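Local coordinates for basic helix-loop-helix, putative, expressed (Oryza sativa subsp. japonica, PDB 5LW0), which binds ADP-ribose through its macrodomain, the part described here, and probably acts in ADP-ribosylation-linked DNA interstrand crosslink repair, at residues A64-K69 with S221-F226. Sequence-based numbering, arbitrary orientation.
Sequences ADILQK and SLFENF
Ile-66 and Phe-223 supply the apolar contact between residues 64-69 and 221-226, which lie on helices 52-69 and 208-230; their CA atoms, 7.0 Å apart, are the nearest CA pair across the two segments. Two branches of Ile-66 share the work. With CG1 anti to the backbone N (chi1 -163°), the longer branch reaches across to the root of Phe-223, CG1 lying 3.8 Å from Phe-223 CB; the CG2 methyl instead meets the ring obliquely, 3.8 Å from Phe-223 CD2. Cutting Ile-66 back to an alanine removes both branches and would probably leave a gap beside the Phe-223 ring, with less to fix its rotation. That ring also packs edge-to-face with Phe-40, and both Ile-66 and Phe-223 touch Leu-75 of strand 74-79.

At the edge the contact is slighter. In one of its two conformers Glu-224 brings OE2 to 4.0 Å from Ile-66 CD1, a tentative van der Waals approach, while the same oxygen makes a weak hydrogen bond to Tyr-70 OH.

Contact with strands 37-40 and 74-79 places this helix-to-helix join over one face of the central sheet, with the Phe-223 side chain about 13 Å from the bound ADP-ribose: the layered alpha/beta packing of the macrodomain fold, away from its ligand cleft.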
loop_
_atom_site.group_PDB
_atom_site.type_symbol
_atom_site.label_atom_id
_atom_site.label_comp_id
_atom_site.label_asym_id
_atom_site.label_seq_id
_atom_site.Cartn_x
_atom_site.Cartn_y
_atom_site.Cartn_z
ATOM N N ALA A 64 2.498 -4.351 -13.379
ATOM C CA ALA A 64 2.719 -5.207 -14.558
ATOM C C ALA A 64 3.904 -6.142 -14.304
ATOM O O ALA A 64 3.809 -7.362 -14.574
ATOM C CB ALA A 64 2.975 -4.364 -15.772
ATOM N N ASP A 65 4.991 -5.593 -13.750
ATOM C CA ASP A 65 6.198 -6.385 -13.476
ATOM C C ASP A 65 5.922 -7.538 -12.497
ATOM O O ASP A 65 6.329 -8.661 -12.759
ATOM C CB ASP A 65 7.328 -5.511 -12.975
ATOM C CG ASP A 65 7.962 -4.610 -14.102
ATOM O OD1 ASP A 65 7.652 -4.822 -15.288
ATOM O OD2 ASP A 65 8.735 -3.669 -13.757
ATOM N N ILE A 66 5.219 -7.299 -11.359
ATOM C CA ILE A 66 4.973 -8.348 -10.428
ATOM C C ILE A 66 3.977 -9.425 -11.001
ATOM O O ILE A 66 4.130 -10.622 -10.710
ATOM C CB ILE A 66 4.551 -7.815 -9.009
ATOM C CG1 ILE A 66 4.701 -8.918 -7.963
ATOM C CG2 ILE A 66 3.128 -7.353 -8.986
ATOM C CD1 ILE A 66 6.123 -9.088 -7.519
ATOM N N LEU A 67 2.967 -8.987 -11.741
ATOM C CA LEU A 67 1.958 -9.913 -12.242
ATOM C C LEU A 67 2.552 -10.787 -13.312
ATOM O O LEU A 67 2.065 -11.933 -13.501
ATOM C CB LEU A 67 0.776 -9.168 -12.821
ATOM C CG LEU A 67 -0.106 -8.436 -11.817
ATOM C CD1 LEU A 67 -1.253 -7.695 -12.555
ATOM C CD2 LEU A 67 -0.613 -9.351 -10.753
ATOM N N GLN A 68 3.592 -10.293 -13.999
ATOM C CA GLN A 68 4.317 -11.125 -14.993
ATOM C C GLN A 68 5.030 -12.295 -14.306
ATOM O O GLN A 68 5.237 -13.315 -14.927
ATOM C CB GLN A 68 5.261 -10.257 -15.793
ATOM C CG GLN A 68 6.395 -10.960 -16.515
ATOM C CD GLN A 68 7.537 -9.986 -16.881
ATOM O OE1 GLN A 68 8.548 -9.866 -16.149
ATOM N NE2 GLN A 68 7.361 -9.254 -17.982
ATOM N N LYS A 69 5.313 -12.183 -13.003
ATOM C CA LYS A 69 6.098 -13.190 -12.273
ATOM C C LYS A 69 5.281 -14.113 -11.385
ATOM O O LYS A 69 5.628 -15.311 -11.169
ATOM C CB LYS A 69 7.146 -12.515 -11.428
ATOM C CG LYS A 69 8.237 -11.906 -12.258
ATOM C CD LYS A 69 8.823 -10.704 -11.561
ATOM C CE LYS A 69 9.815 -10.019 -12.495
ATOM N NZ LYS A 69 9.116 -9.272 -13.611
ATOM N N SER A 221 9.159 -3.695 -3.275
ATOM C CA SER A 221 9.390 -4.225 -1.971
ATOM C C SER A 221 8.046 -4.689 -1.333
ATOM O O SER A 221 7.945 -5.781 -0.721
ATOM C CB SER A 221 10.073 -3.169 -1.067
ATOM O OG SER A 221 10.232 -3.689 0.243
ATOM N N LEU A 222 7.047 -3.837 -1.437
ATOM C CA LEU A 222 5.691 -4.128 -1.012
ATOM C C LEU A 222 5.184 -5.432 -1.636
ATOM O O LEU A 222 4.730 -6.331 -0.921
ATOM C CB LEU A 222 4.771 -3.010 -1.362
ATOM C CG LEU A 222 3.285 -3.239 -1.206
ATOM C CD1 LEU A 222 2.918 -3.635 0.229
ATOM C CD2 LEU A 222 2.519 -2.043 -1.698
ATOM N N PHE A 223 5.263 -5.520 -2.945
ATOM C CA PHE A 223 4.704 -6.649 -3.647
ATOM C C PHE A 223 5.458 -7.897 -3.362
ATOM O O PHE A 223 4.861 -8.967 -3.198
ATOM C CB PHE A 223 4.616 -6.389 -5.130
ATOM C CG PHE A 223 3.687 -5.229 -5.532
ATOM C CD1 PHE A 223 2.612 -4.822 -4.777
ATOM C CD2 PHE A 223 3.967 -4.513 -6.685
ATOM C CE1 PHE A 223 1.808 -3.813 -5.180
ATOM C CE2 PHE A 223 3.163 -3.483 -7.073
ATOM C CZ PHE A 223 2.125 -3.101 -6.314
ATOM N N GLU A 224 6.768 -7.792 -3.206
ATOM C CA GLU A 224 7.598 -8.971 -2.838
ATOM C C GLU A 224 7.304 -9.456 -1.413
ATOM O O GLU A 224 7.218 -10.684 -1.157
ATOM C CB GLU A 224 9.086 -8.691 -3.015
ATOM C CG GLU A 224 9.542 -8.656 -4.443
ATOM C CD GLU A 224 9.735 -10.049 -5.042
ATOM O OE1 GLU A 224 9.936 -11.024 -4.288
ATOM O OE2 GLU A 224 9.750 -10.110 -6.261
ATOM N N ASN A 225 7.130 -8.537 -0.479
ATOM C CA ASN A 225 6.681 -8.922 0.872
ATOM C C ASN A 225 5.336 -9.584 0.854
ATOM O O ASN A 225 5.103 -10.509 1.585
ATOM C CB ASN A 225 6.702 -7.698 1.789
ATOM C CG ASN A 225 7.994 -7.588 2.549
ATOM O OD1 ASN A 225 8.414 -8.554 3.216
ATOM N ND2 ASN A 225 8.514 -6.365 2.658
ATOM N N PHE A 226 4.433 -9.097 0.023
ATOM C CA PHE A 226 3.107 -9.678 -0.056
ATOM C C PHE A 226 3.188 -11.110 -0.613
ATOM O O PHE A 226 2.647 -12.001 -0.070
ATOM C CB PHE A 226 2.222 -8.780 -0.916
ATOM C CG PHE A 226 0.916 -9.403 -1.322
ATOM C CD1 PHE A 226 0.015 -9.875 -0.410
ATOM C CD2 PHE A 226 0.652 -9.548 -2.661
ATOM C CE1 PHE A 226 -1.212 -10.454 -0.871
ATOM C CE2 PHE A 226 -0.560 -10.038 -3.099
ATOM C CZ PHE A 226 -1.426 -10.575 -2.213
#